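Local coordinates for protein hydrolase, isochorismatase family (Pseudomonas putida, PDB 4L08) that hydrolyses the amide of maleamate, probably giving maleate and ammonia, as an amidase of the isochorismatase family, at residues V139-A144 and F162-P167; I24-F29 and V65-I70; T145-V150 and C171-K176; F29-T34 and I101-G106. The protein carries 1 engineered substitution. All coordinates share one frame; numbering follows the deposited sequence.

Each of the four contacts reaches the maleate pocket. Interactions 1 and 2 are neighbouring strand pairs of one parallel sheet, with centres about 11 Å apart. Strands 138-144 and 22-27 join them, with a probable hydrogen bond between Val27 N and Thr142 O (2.7 Å). Interaction 3 continues from interaction 1, where strand 138-144 passes into helix 146-159, and both use strand 163-172. It brings the helix start that binds maleate O3. Interaction 4 shares Phe29 with interaction 2, their centres about 10 Å apart, and adds Phe33 to the pocket. Interactions 1 and 4 have centres about 17 Å apart, yet Gly143 CA packs on Phe29 CZ at 3.6 Å.

Interaction 1: residues V139-A144 and F162-P167; sequences VVVTGA and FKVLVP. With MAE (maleic acid), chain I.
Val164 has CG1 anti to its backbone N (chi1 178°), and this sends its two methyls to two different residues of the facing strand. CG2 meets Val139 CG2 at 3.9 Å. CG1 meets Val141 CG2 at 4.0 Å. Val141 has the same torsion, with CG2 beside its own backbone N and turned to Val164. In both pairs the side chains meet at a slant. Helix 146-159 closes over this face, with Ala157 against both Val139 and Val164.

Val140 and Leu165 are paired on the other face. Here Pro167 meets two side chains. Its CD lies 3.9 Å from Val140 CG2, and the two side chains cross at about a right angle. Its CG reaches Thr142 CG2 at 3.8 Å. The OG1 of Thr142 is bonded to Ile25 O, so that residue turns a methyl to the proline and its hydroxyl to strand 22-27.

The backbones run parallel. Val139 N gives a hydrogen bond to Lys163 O, 2.7 Å long. Leu165 N gives one to Val139 O (2.9 Å), and Val141 N completes the ladder on Leu165 O. Val140 turns its own backbone bonds to Ala23 and Ile25 of strand 22-27. Lys163 leads away to a salt bridge with Glu84 of the second subunit.

The unit is a beta-alpha-beta crossover: strand 138-144, helix 146-159, strand 163-172. The first strand runs on to the pocket, where Ala144 O is 2.9 Å from maleate O4. The chemistry is divided. Three main-chain bonds set the register, while the side chains of the valines, Leu165 and Pro167 pack through carbon alone.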
loop_
_atom_site.group_PDB
_atom_site.type_symbol
_atom_site.label_atom_id
_atom_site.label_comp_id
_atom_site.label_asym_id
_atom_site.label_seq_id
_atom_site.Cartn_x
_atom_site.Cartn_y
_atom_site.Cartn_z
ATOM N N VAL A 139 1.086 -4.165 -16.313
ATOM C CA VAL A 139 2.427 -4.080 -15.744
ATOM C C VAL A 139 2.797 -5.373 -15.028
ATOM O O VAL A 139 1.993 -5.929 -14.278
ATOM C CB VAL A 139 2.596 -2.873 -14.783
ATOM C CG1 VAL A 139 2.563 -1.563 -15.554
ATOM C CG2 VAL A 139 1.543 -2.880 -13.680
ATOM N N VAL A 140 4.008 -5.855 -15.283
ATOM C CA VAL A 140 4.561 -6.960 -14.510
ATOM C C VAL A 140 5.539 -6.390 -13.486
ATOM O O VAL A 140 6.541 -5.767 -13.841
ATOM C CB VAL A 140 5.144 -8.107 -15.397
ATOM C CG1 VAL A 140 5.527 -7.600 -16.791
ATOM C CG2 VAL A 140 6.322 -8.815 -14.722
ATOM N N VAL A 141 5.201 -6.578 -12.212
ATOM C CA VAL A 141 5.958 -6.014 -11.099
ATOM C C VAL A 141 6.907 -7.059 -10.527
ATOM O O VAL A 141 6.503 -8.177 -10.210
ATOM C CB VAL A 141 5.029 -5.462 -9.987
ATOM C CG1 VAL A 141 5.833 -4.810 -8.869
ATOM C CG2 VAL A 141 4.030 -4.464 -10.559
ATOM N N THR A 142 8.176 -6.676 -10.420
ATOM C CA THR A 142 9.233 -7.518 -9.870
ATOM C C THR A 142 10.020 -6.685 -8.863
ATOM O O THR A 142 9.952 -5.458 -8.894
ATOM C CB THR A 142 10.205 -7.984 -10.977
ATOM O OG1 THR A 142 10.799 -6.843 -11.613
ATOM C CG2 THR A 142 9.485 -8.823 -12.029
ATOM N N GLY A 143 10.766 -7.335 -7.976
ATOM C CA GLY A 143 11.696 -6.601 -7.121
ATOM C C GLY A 143 11.776 -6.986 -5.658
ATOM O O GLY A 143 11.506 -8.126 -5.282
ATOM N N ALA A 144 12.161 -6.011 -4.840
ATOM C CA ALA A 144 12.311 -6.186 -3.403
ATOM C C ALA A 144 11.911 -4.897 -2.675
ATOM O O ALA A 144 12.165 -3.804 -3.177
ATOM C CB ALA A 144 13.747 -6.564 -3.068
ATOM N N PHE A 162 -3.925 0.240 -14.150
ATOM C CA PHE A 162 -3.149 -0.781 -14.846
ATOM C C PHE A 162 -3.376 -2.166 -14.260
ATOM O O PHE A 162 -3.512 -2.321 -13.048
ATOM C CB PHE A 162 -1.662 -0.438 -14.801
ATOM C CG PHE A 162 -1.355 0.969 -15.229
ATOM C CD1 PHE A 162 -1.333 1.309 -16.577
ATOM C CD2 PHE A 162 -1.091 1.953 -14.285
ATOM C CE1 PHE A 162 -1.055 2.605 -16.974
ATOM C CE2 PHE A 162 -0.814 3.253 -14.677
ATOM C CZ PHE A 162 -0.797 3.580 -16.023
ATOM N N LYS A 163 -3.414 -3.169 -15.131
ATOM C CA LYS A 163 -3.536 -4.560 -14.711
ATOM C C LYS A 163 -2.177 -5.088 -14.251
ATOM O O LYS A 163 -1.157 -4.849 -14.900
ATOM C CB LYS A 163 -4.103 -5.408 -15.850
ATOM C CG LYS A 163 -5.552 -5.089 -16.180
ATOM C CD LYS A 163 -5.897 -5.462 -17.613
ATOM C CE LYS A 163 -7.335 -5.093 -17.960
ATOM N NZ LYS A 163 -8.343 -5.842 -17.154
ATOM N N VAL A 164 -2.167 -5.802 -13.128
ATOM C CA VAL A 164 -0.916 -6.186 -12.477
ATOM C C VAL A 164 -0.668 -7.693 -12.490
ATOM O O VAL A 164 -1.515 -8.488 -12.074
ATOM C CB VAL A 164 -0.848 -5.651 -11.028
ATOM C CG1 VAL A 164 0.431 -6.099 -10.329
ATOM C CG2 VAL A 164 -0.949 -4.133 -11.023
ATOM N N LEU A 165 0.508 -8.060 -12.991
ATOM C CA LEU A 165 1.005 -9.421 -12.931
ATOM C C LEU A 165 2.262 -9.409 -12.082
ATOM O O LEU A 165 3.129 -8.550 -12.262
ATOM C CB LEU A 165 1.324 -9.940 -14.338
ATOM C CG LEU A 165 0.173 -10.019 -15.349
ATOM C CD1 LEU A 165 0.703 -10.231 -16.759
ATOM C CD2 LEU A 165 -0.808 -11.119 -14.967
ATOM N N VAL A 166 2.358 -10.339 -11.141
ATOM C CA VAL A 166 3.575 -10.455 -10.338
ATOM C C VAL A 166 4.090 -11.890 -10.302
ATOM O O VAL A 166 3.380 -12.802 -9.875
ATOM C CB VAL A 166 3.458 -9.801 -8.923
ATOM C CG1 VAL A 166 1.987 -9.600 -8.519
ATOM C CG2 VAL A 166 4.248 -10.591 -7.853
ATOM N N PRO A 167 5.312 -12.095 -10.813
ATOM C CA PRO A 167 5.962 -13.397 -10.748
ATOM C C PRO A 167 6.638 -13.611 -9.400
ATOM O O PRO A 167 7.448 -12.782 -8.979
ATOM C CB PRO A 167 6.985 -13.347 -11.886
ATOM C CG PRO A 167 7.231 -11.900 -12.145
ATOM C CD PRO A 167 6.057 -11.123 -11.637
HETATM C C1 MAE I . 10.477 -1.668 2.608
HETATM O O1 MAE I . 10.901 -2.812 2.909
HETATM O O2 MAE I . 9.270 -1.340 2.722
HETATM C C2 MAE I . 11.432 -0.655 2.104
HETATM C C3 MAE I . 11.994 -0.684 0.892
HETATM C C4 MAE I . 11.766 -1.723 -0.138
HETATM O O3 MAE I . 10.931 -2.638 0.036
HETATM O O4 MAE I . 12.437 -1.657 -1.191
#

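Interaction 2: residues I24-F29 and V65-I70; sequences IIVVDF and VIFTTI. With MAE (maleic acid), chain I.
The Phe67 ring has Val26 over one face. Val26 CG2 stands 4.1 Å from the ring centroid, 27° off the normal, in a CH-pi contact. Val26 CB is nearest to CD2 of the ring, at 3.5 Å. The two side chains lie side by side and point the same way. The second flat group is the Asp28 carboxylate, which Ile70 crosses at a slant. Ile70 CG1 is 3.4 Å from Asp28 OD1. Ile70 CD1 lies near OD2 and also faces maleate C3. Asp28 OD2 is 3.0 Å from maleate O4 and forms a salt bridge with Lys116.

Parallel backbone bonds hold the pair, among them Val26 N to Ile66 O (2.8 Å) and Thr68 N to Val26 O (2.9 Å). The last is Asp28 N to Thr68 O, just past the strand end. With an alanine in place of Asp28, Lys116 is likely to lose its charged mate and Ile70 the carboxylate it packs on.

Strands 22-27 and 65-70 are inner strands of the parallel alpha/beta sheet. An aspartate at such a strand end, paired with a lysine, is consistent with the Asp-Lys-Cys triad of the isochorismatase family.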
loop_
_atom_site.group_PDB
_atom_site.type_symbol
_atom_site.label_atom_id
_atom_site.label_comp_id
_atom_site.label_asym_id
_atom_site.label_seq_id
_atom_site.Cartn_x
_atom_site.Cartn_y
_atom_site.Cartn_z
ATOM N N ILE A 24 7.470 -3.660 -17.855
ATOM C CA ILE A 24 8.032 -4.324 -16.685
ATOM C C ILE A 24 8.611 -3.295 -15.721
ATOM O O ILE A 24 9.390 -2.425 -16.118
ATOM C CB ILE A 24 9.030 -5.457 -17.057
ATOM C CG1 ILE A 24 10.091 -5.658 -15.972
ATOM C CG2 ILE A 24 9.694 -5.197 -18.394
ATOM C CD1 ILE A 24 9.636 -6.523 -14.818
ATOM N N ILE A 25 8.192 -3.390 -14.461
ATOM C CA ILE A 25 8.669 -2.503 -13.408
ATOM C C ILE A 25 9.542 -3.277 -12.433
ATOM O O ILE A 25 9.075 -4.205 -11.768
ATOM C CB ILE A 25 7.508 -1.852 -12.632
ATOM C CG1 ILE A 25 6.547 -1.150 -13.595
ATOM C CG2 ILE A 25 8.046 -0.885 -11.582
ATOM C CD1 ILE A 25 5.183 -0.880 -12.998
ATOM N N VAL A 26 10.810 -2.888 -12.356
ATOM C CA VAL A 26 11.754 -3.524 -11.444
ATOM C C VAL A 26 11.913 -2.649 -10.206
ATOM O O VAL A 26 12.484 -1.555 -10.268
ATOM C CB VAL A 26 13.115 -3.781 -12.123
ATOM C CG1 VAL A 26 14.000 -4.649 -11.241
ATOM C CG2 VAL A 26 12.915 -4.442 -13.480
ATOM N N VAL A 27 11.398 -3.140 -9.082
ATOM C CA VAL A 27 11.303 -2.334 -7.868
ATOM C C VAL A 27 12.482 -2.540 -6.923
ATOM O O VAL A 27 12.699 -3.643 -6.411
ATOM C CB VAL A 27 9.977 -2.585 -7.111
ATOM C CG1 VAL A 27 9.786 -1.534 -6.032
ATOM C CG2 VAL A 27 8.789 -2.551 -8.066
ATOM N N ASP A 28 13.237 -1.461 -6.713
ATOM C CA ASP A 28 14.316 -1.405 -5.719
ATOM C C ASP A 28 15.256 -2.612 -5.704
ATOM O O ASP A 28 15.542 -3.177 -4.646
ATOM C CB ASP A 28 13.744 -1.168 -4.312
ATOM C CG ASP A 28 13.070 0.189 -4.164
ATOM O OD1 ASP A 28 13.562 1.185 -4.743
ATOM O OD2 ASP A 28 12.046 0.260 -3.454
ATOM N N PHE A 29 15.726 -3.006 -6.884
ATOM C CA PHE A 29 16.802 -3.985 -6.984
ATOM C C PHE A 29 18.153 -3.271 -7.030
ATOM O O PHE A 29 19.000 -3.563 -7.880
ATOM C CB PHE A 29 16.624 -4.892 -8.208
ATOM C CG PHE A 29 15.914 -6.188 -7.914
ATOM C CD1 PHE A 29 15.955 -6.757 -6.644
ATOM C CD2 PHE A 29 15.238 -6.863 -8.922
ATOM C CE1 PHE A 29 15.310 -7.956 -6.380
ATOM C CE2 PHE A 29 14.592 -8.064 -8.665
ATOM C CZ PHE A 29 14.627 -8.612 -7.393
ATOM N N VAL A 65 10.946 -0.967 -20.048
ATOM C CA VAL A 65 11.508 -1.551 -18.838
ATOM C C VAL A 65 11.933 -0.404 -17.931
ATOM O O VAL A 65 12.815 0.386 -18.279
ATOM C CB VAL A 65 12.721 -2.462 -19.136
ATOM C CG1 VAL A 65 13.292 -3.030 -17.846
ATOM C CG2 VAL A 65 12.344 -3.582 -20.098
ATOM N N ILE A 66 11.294 -0.315 -16.771
ATOM C CA ILE A 66 11.534 0.787 -15.854
ATOM C C ILE A 66 11.996 0.265 -14.495
ATOM O O ILE A 66 11.326 -0.562 -13.875
ATOM C CB ILE A 66 10.281 1.682 -15.717
ATOM C CG1 ILE A 66 9.867 2.226 -17.088
ATOM C CG2 ILE A 66 10.533 2.828 -14.746
ATOM C CD1 ILE A 66 8.388 2.516 -17.223
ATOM N N PHE A 67 13.157 0.746 -14.060
ATOM C CA PHE A 67 13.714 0.417 -12.756
ATOM C C PHE A 67 13.408 1.545 -11.781
ATOM O O PHE A 67 13.325 2.709 -12.180
ATOM C CB PHE A 67 15.230 0.249 -12.853
ATOM C CG PHE A 67 15.666 -0.916 -13.693
ATOM C CD1 PHE A 67 15.752 -0.803 -15.077
ATOM C CD2 PHE A 67 16.012 -2.121 -13.101
ATOM C CE1 PHE A 67 16.161 -1.877 -15.852
ATOM C CE2 PHE A 67 16.416 -3.201 -13.871
ATOM C CZ PHE A 67 16.493 -3.076 -15.250
ATOM N N THR A 68 13.243 1.204 -10.504
ATOM C CA THR A 68 13.025 2.212 -9.466
ATOM C C THR A 68 14.017 2.046 -8.321
ATOM O O THR A 68 14.329 0.927 -7.918
ATOM C CB THR A 68 11.596 2.161 -8.888
ATOM O OG1 THR A 68 11.362 0.871 -8.315
ATOM C CG2 THR A 68 10.556 2.419 -9.963
ATOM N N THR A 69 14.511 3.166 -7.802
ATOM C CA THR A 69 15.392 3.147 -6.640
ATOM C C THR A 69 14.983 4.188 -5.599
ATOM O O THR A 69 14.365 5.210 -5.919
ATOM C CB THR A 69 16.880 3.321 -7.028
ATOM O OG1 THR A 69 17.712 2.995 -5.904
ATOM C CG2 THR A 69 17.183 4.751 -7.496
ATOM N N ILE A 70 15.323 3.906 -4.347
ATOM C CA ILE A 70 15.131 4.857 -3.265
ATOM C C ILE A 70 16.461 5.566 -3.040
ATOM O O ILE A 70 17.496 4.919 -2.877
ATOM C CB ILE A 70 14.641 4.165 -1.971
ATOM C CG1 ILE A 70 13.345 3.390 -2.229
ATOM C CG2 ILE A 70 14.421 5.184 -0.869
ATOM C CD1 ILE A 70 12.894 2.504 -1.082
HETATM C C1 MAE I . 10.477 -1.668 2.608
HETATM O O1 MAE I . 10.901 -2.812 2.909
HETATM O O2 MAE I . 9.270 -1.340 2.722
HETATM C C2 MAE I . 11.432 -0.655 2.104
HETATM C C3 MAE I . 11.994 -0.684 0.892
HETATM C C4 MAE I . 11.766 -1.723 -0.138
HETATM O O3 MAE I . 10.931 -2.638 0.036
HETATM O O4 MAE I . 12.437 -1.657 -1.191
#

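Interaction 3: residues T145-V150 and C171-K176; sequences TTSGAV and CADRAK. Engineered in segment 145-150: Ala149 (natural residue Cys). With MAE (maleic acid), chain I.
Thr145 and Arg174 meet beside the maleate. Thr145 CG2 lies over one face of the Arg174 guanidinium, and maleate O1 sits at its edge, in plane. The bond from Arg174 NH1 to that oxygen is weak, at 3.5 Å. Maleate O3 is gripped more firmly. Thr145 N donates to it at 2.9 Å and nearly straight (171°). The peptide bond before Thr145 is cis, a kink by which the chain leaving strand 138-144 presents this N-H to the ligand. Ala149 N donates from the helix start, also at 2.9 Å. Two backbone N-H groups on one carboxylate oxygen are consistent with the oxyanion hole of this family. Thr145 OG1 stands 3.1 Å from both O3 and O1, with one proton to share. Ala149 is engineered; the natural residue is cysteine. Gly148 CA lies 3.3 Å from maleate O2.

The second shell fixes this loop. Asp173 OD2 takes two bonds from Ser147. The OG bond, 2.6 Å, uses the syn lone pair of OD2. Ser147 N reaches the same OD2 at 2.9 Å from above the carboxylate plane. Ser147 OG sits between its backbone N and carbonyl carbon (chi1 64°), which allows this double hold. Asp173 OD1 accepts from Arg174 N on its anti side. A carboxylate bonded to a helix start would probably be favoured by the helix dipole. Arg174 NH2 is tied to Thr40 O.

Thr146 N bonds to Ala172 O, joining the first turn of helix 146-159 to the end of strand 163-172. Helix 176-189 packs on Thr146 and Ser147, and Arg151 of the second subunit bonds to Ser147 O.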
loop_
_atom_site.group_PDB
_atom_site.type_symbol
_atom_site.label_atom_id
_atom_site.label_comp_id
_atom_site.label_asym_id
_atom_site.label_seq_id
_atom_site.Cartn_x
_atom_site.Cartn_y
_atom_site.Cartn_z
ATOM N N THR A 145 11.273 -5.009 -1.508
ATOM C CA THR A 145 10.875 -6.289 -0.922
ATOM C C THR A 145 9.394 -6.538 -1.173
ATOM O O THR A 145 8.615 -5.593 -1.340
ATOM C CB THR A 145 11.167 -6.353 0.590
ATOM O OG1 THR A 145 10.383 -5.372 1.277
ATOM C CG2 THR A 145 12.642 -6.099 0.873
ATOM N N THR A 146 9.014 -7.813 -1.206
ATOM C CA THR A 146 7.650 -8.213 -1.554
ATOM C C THR A 146 6.592 -7.710 -0.573
ATOM O O THR A 146 5.497 -7.328 -0.988
ATOM C CB THR A 146 7.532 -9.737 -1.822
ATOM O OG1 THR A 146 6.378 -10.275 -1.160
ATOM C CG2 THR A 146 8.761 -10.459 -1.338
ATOM N N SER A 147 6.927 -7.691 0.715
ATOM C CA SER A 147 6.024 -7.142 1.725
ATOM C C SER A 147 6.170 -5.624 1.862
ATOM O O SER A 147 5.380 -4.973 2.554
ATOM C CB SER A 147 6.221 -7.833 3.079
ATOM O OG SER A 147 7.513 -7.588 3.605
ATOM N N GLY A 148 7.177 -5.067 1.195
ATOM C CA GLY A 148 7.439 -3.638 1.256
ATOM C C GLY A 148 7.074 -2.897 -0.014
ATOM O O GLY A 148 5.893 -2.670 -0.298
ATOM N N ALA A 149 8.099 -2.526 -0.778
ATOM C CA ALA A 149 7.937 -1.714 -1.981
ATOM C C ALA A 149 7.158 -2.403 -3.096
ATOM O O ALA A 149 6.438 -1.739 -3.844
ATOM C CB ALA A 149 9.291 -1.255 -2.494
ATOM N N VAL A 150 7.299 -3.721 -3.213
ATOM C CA VAL A 150 6.601 -4.458 -4.263
ATOM C C VAL A 150 5.090 -4.355 -4.077
ATOM O O VAL A 150 4.399 -3.861 -4.965
ATOM C CB VAL A 150 7.062 -5.925 -4.371
ATOM C CG1 VAL A 150 6.234 -6.681 -5.400
ATOM C CG2 VAL A 150 8.534 -5.985 -4.745
ATOM N N CYS A 171 10.338 -12.009 -6.819
ATOM C CA CYS A 171 10.186 -11.220 -5.599
ATOM C C CYS A 171 11.041 -11.743 -4.456
ATOM O O CYS A 171 11.021 -12.933 -4.147
ATOM C CB CYS A 171 8.721 -11.169 -5.175
ATOM S SG CYS A 171 7.650 -10.423 -6.420
ATOM N N ALA A 172 11.783 -10.835 -3.833
ATOM C CA ALA A 172 12.649 -11.171 -2.715
ATOM C C ALA A 172 12.255 -10.386 -1.470
ATOM O O ALA A 172 11.917 -9.201 -1.553
ATOM C CB ALA A 172 14.100 -10.891 -3.074
ATOM N N ASP A 173 12.294 -11.058 -0.322
ATOM C CA ASP A 173 12.067 -10.412 0.968
ATOM C C ASP A 173 13.096 -10.912 1.976
ATOM O O ASP A 173 13.827 -11.868 1.705
ATOM C CB ASP A 173 10.645 -10.688 1.474
ATOM C CG ASP A 173 10.050 -9.513 2.252
ATOM O OD1 ASP A 173 10.799 -8.761 2.918
ATOM O OD2 ASP A 173 8.814 -9.347 2.197
ATOM N N ARG A 174 13.153 -10.264 3.134
ATOM C CA ARG A 174 14.106 -10.640 4.176
ATOM C C ARG A 174 13.546 -11.688 5.145
ATOM O O ARG A 174 14.278 -12.210 5.990
ATOM C CB ARG A 174 14.635 -9.399 4.920
ATOM C CG ARG A 174 13.572 -8.416 5.389
ATOM C CD ARG A 174 14.189 -7.199 6.068
ATOM N NE ARG A 174 14.825 -6.276 5.124
ATOM C CZ ARG A 174 14.195 -5.292 4.482
ATOM N NH1 ARG A 174 12.897 -5.084 4.662
ATOM N NH2 ARG A 174 14.866 -4.511 3.649
ATOM N N ALA A 175 12.257 -12.001 5.005
ATOM C CA ALA A 175 11.584 -12.981 5.861
ATOM C C ALA A 175 10.454 -13.704 5.125
ATOM O O ALA A 175 9.699 -13.086 4.371
ATOM C CB ALA A 175 11.053 -12.310 7.117
ATOM N N LYS A 176 10.339 -15.008 5.368
ATOM C CA LYS A 176 9.376 -15.871 4.673
ATOM C C LYS A 176 7.910 -15.535 4.983
ATOM O O LYS A 176 7.053 -15.592 4.094
ATOM C CB LYS A 176 9.651 -17.339 5.010
ATOM C CG LYS A 176 9.082 -18.338 4.011
ATOM C CD LYS A 176 8.735 -19.655 4.698
ATOM C CE LYS A 176 8.773 -20.828 3.722
ATOM N NZ LYS A 176 10.183 -21.234 3.390
HETATM C C1 MAE I . 10.477 -1.668 2.608
HETATM O O1 MAE I . 10.901 -2.812 2.909
HETATM O O2 MAE I . 9.270 -1.340 2.722
HETATM C C2 MAE I . 11.432 -0.655 2.104
HETATM C C3 MAE I . 11.994 -0.684 0.892
HETATM C C4 MAE I . 11.766 -1.723 -0.138
HETATM O O3 MAE I . 10.931 -2.638 0.036
HETATM O O4 MAE I . 12.437 -1.657 -1.191
#

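Interaction 4: residues F29-T34 and I101-G106; sequences FSYGFT and IDMATG. With MAE (maleic acid), chain I.
Tyr31 reaches across to Asp102 and Met103. From CB its CG lies anti to the carbonyl carbon (chi1 -72°), which directs the ring over Asp102. CD1 comes near Asp102 OD2. CE1 lies 3.4 Å from Asp102 CG, with the ring and carboxylate planes 43° apart. On the other flank, CE2 comes within 3.9 Å of Ile101 O. CZ lies 3.7 Å from Asp102 CA, which sits over one ring face, offset toward the rim, in a CH-pi contact. At the tip, OH accepts a hydrogen bond from Met103 N (3.3 Å, 164°) and touches Met103 CG. Arg97 adds a cation-pi contact with the ring.

Asp102 is held by several groups. Its OD2 is 2.7 Å from Thr34 OG1, whose one proton could instead go to Ser30 O. Its OD1 accepts from Ala104 N at 2.9 Å, an Asx turn that starts the short 3-10 segment 103-105. Its backbone N bonds to Phe29 O (3.0 Å). Thr105 CG2 packs on Phe29 CB at 3.9 Å. Trading Tyr31 for a leucine would probably cost Met103 N its acceptor, Asp102 the ring beside it and Arg97 its aromatic partner.

The contact fastens the turn after strand 22-27 to the loop leading to strand 112-116. Met48 of helix 45-60 packs on Phe29, Thr34 and Asp102. Phe67 of strand 65-70 packs on Ile101 and Thr105. The short helix 31-34 places Phe33, one ring face toward maleate O4, against Ile70 at the end of strand 65-70.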
loop_
_atom_site.group_PDB
_atom_site.type_symbol
_atom_site.label_atom_id
_atom_site.label_comp_id
_atom_site.label_asym_id
_atom_site.label_seq_id
_atom_site.Cartn_x
_atom_site.Cartn_y
_atom_site.Cartn_z
ATOM N N PHE A 29 15.726 -3.006 -6.884
ATOM C CA PHE A 29 16.802 -3.985 -6.984
ATOM C C PHE A 29 18.153 -3.271 -7.030
ATOM O O PHE A 29 19.000 -3.563 -7.880
ATOM C CB PHE A 29 16.624 -4.892 -8.208
ATOM C CG PHE A 29 15.914 -6.188 -7.914
ATOM C CD1 PHE A 29 15.955 -6.757 -6.644
ATOM C CD2 PHE A 29 15.238 -6.863 -8.922
ATOM C CE1 PHE A 29 15.310 -7.956 -6.380
ATOM C CE2 PHE A 29 14.592 -8.064 -8.665
ATOM C CZ PHE A 29 14.627 -8.612 -7.393
ATOM N N SER A 30 18.332 -2.316 -6.120
ATOM C CA SER A 30 19.608 -1.636 -5.953
ATOM C C SER A 30 20.479 -2.417 -4.969
ATOM O O SER A 30 20.000 -3.348 -4.317
ATOM C CB SER A 30 19.394 -0.197 -5.479
ATOM O OG SER A 30 18.661 -0.158 -4.269
ATOM N N TYR A 31 21.753 -2.042 -4.868
ATOM C CA TYR A 31 22.699 -2.745 -3.996
ATOM C C TYR A 31 22.293 -2.722 -2.525
ATOM O O TYR A 31 22.530 -3.691 -1.796
ATOM C CB TYR A 31 24.122 -2.210 -4.177
ATOM C CG TYR A 31 24.750 -2.612 -5.495
ATOM C CD1 TYR A 31 24.929 -3.961 -5.824
ATOM C CD2 TYR A 31 25.175 -1.645 -6.414
ATOM C CE1 TYR A 31 25.502 -4.333 -7.031
ATOM C CE2 TYR A 31 25.751 -2.009 -7.624
ATOM C CZ TYR A 31 25.909 -3.352 -7.926
ATOM O OH TYR A 31 26.476 -3.721 -9.123
ATOM N N GLY A 32 21.666 -1.624 -2.104
ATOM C CA GLY A 32 21.135 -1.493 -0.746
ATOM C C GLY A 32 20.187 -2.607 -0.326
ATOM O O GLY A 32 20.102 -2.934 0.858
ATOM N N PHE A 33 19.490 -3.197 -1.299
ATOM C CA PHE A 33 18.497 -4.244 -1.037
ATOM C C PHE A 33 18.885 -5.648 -1.530
ATOM O O PHE A 33 18.156 -6.612 -1.286
ATOM C CB PHE A 33 17.143 -3.845 -1.632
ATOM C CG PHE A 33 16.588 -2.567 -1.072
ATOM C CD1 PHE A 33 16.002 -2.540 0.192
ATOM C CD2 PHE A 33 16.643 -1.388 -1.809
ATOM C CE1 PHE A 33 15.493 -1.361 0.711
ATOM C CE2 PHE A 33 16.131 -0.207 -1.295
ATOM C CZ PHE A 33 15.556 -0.193 -0.034
ATOM N N THR A 34 20.026 -5.760 -2.210
ATOM C CA THR A 34 20.431 -7.010 -2.867
ATOM C C THR A 34 21.840 -7.491 -2.492
ATOM O O THR A 34 22.190 -8.642 -2.756
ATOM C CB THR A 34 20.359 -6.885 -4.404
ATOM O OG1 THR A 34 21.247 -5.847 -4.842
ATOM C CG2 THR A 34 18.945 -6.562 -4.859
ATOM N N ILE A 101 21.615 0.667 -9.193
ATOM C CA ILE A 101 20.927 -0.573 -9.560
ATOM C C ILE A 101 21.939 -1.713 -9.690
ATOM O O ILE A 101 22.986 -1.546 -10.314
ATOM C CB ILE A 101 20.131 -0.404 -10.885
ATOM C CG1 ILE A 101 19.267 0.870 -10.859
ATOM C CG2 ILE A 101 19.287 -1.637 -11.199
ATOM C CD1 ILE A 101 18.231 0.932 -9.754
ATOM N N ASP A 102 21.627 -2.860 -9.085
ATOM C CA ASP A 102 22.479 -4.055 -9.158
ATOM C C ASP A 102 22.688 -4.493 -10.608
ATOM O O ASP A 102 21.723 -4.651 -11.357
ATOM C CB ASP A 102 21.855 -5.202 -8.352
ATOM C CG ASP A 102 22.851 -6.305 -8.012
ATOM O OD1 ASP A 102 23.640 -6.718 -8.892
ATOM O OD2 ASP A 102 22.837 -6.771 -6.853
ATOM N N MET A 103 23.948 -4.688 -10.994
ATOM C CA MET A 103 24.291 -5.084 -12.369
ATOM C C MET A 103 23.821 -6.498 -12.746
ATOM O O MET A 103 23.754 -6.834 -13.930
ATOM C CB MET A 103 25.796 -4.918 -12.630
ATOM C CG MET A 103 26.283 -3.471 -12.603
ATOM S SD MET A 103 25.752 -2.454 -14.001
ATOM C CE MET A 103 26.893 -2.988 -15.279
ATOM N N ALA A 104 23.482 -7.306 -11.740
ATOM C CA ALA A 104 22.946 -8.655 -11.951
ATOM C C ALA A 104 21.563 -8.655 -12.615
ATOM O O ALA A 104 21.103 -9.689 -13.106
ATOM C CB ALA A 104 22.906 -9.425 -10.638
ATOM N N THR A 105 20.910 -7.492 -12.619
ATOM C CA THR A 105 19.613 -7.309 -13.278
ATOM C C THR A 105 19.763 -7.171 -14.795
ATOM O O THR A 105 18.801 -7.361 -15.544
ATOM C CB THR A 105 18.881 -6.058 -12.752
ATOM O OG1 THR A 105 19.651 -4.887 -13.056
ATOM C CG2 THR A 105 18.659 -6.145 -11.243
ATOM N N GLY A 106 20.970 -6.829 -15.234
ATOM C CA GLY A 106 21.249 -6.624 -16.648
ATOM C C GLY A 106 20.745 -5.278 -17.130
ATOM O O GLY A 106 20.397 -5.125 -18.304
HETATM C C1 MAE I . 10.477 -1.668 2.608
HETATM O O1 MAE I . 10.901 -2.812 2.909
HETATM O O2 MAE I . 9.270 -1.340 2.722
HETATM C C2 MAE I . 11.432 -0.655 2.104
HETATM C C3 MAE I . 11.994 -0.684 0.892
HETATM C C4 MAE I . 11.766 -1.723 -0.138
HETATM O O3 MAE I . 10.931 -2.638 0.036
HETATM O O4 MAE I . 12.437 -1.657 -1.191
#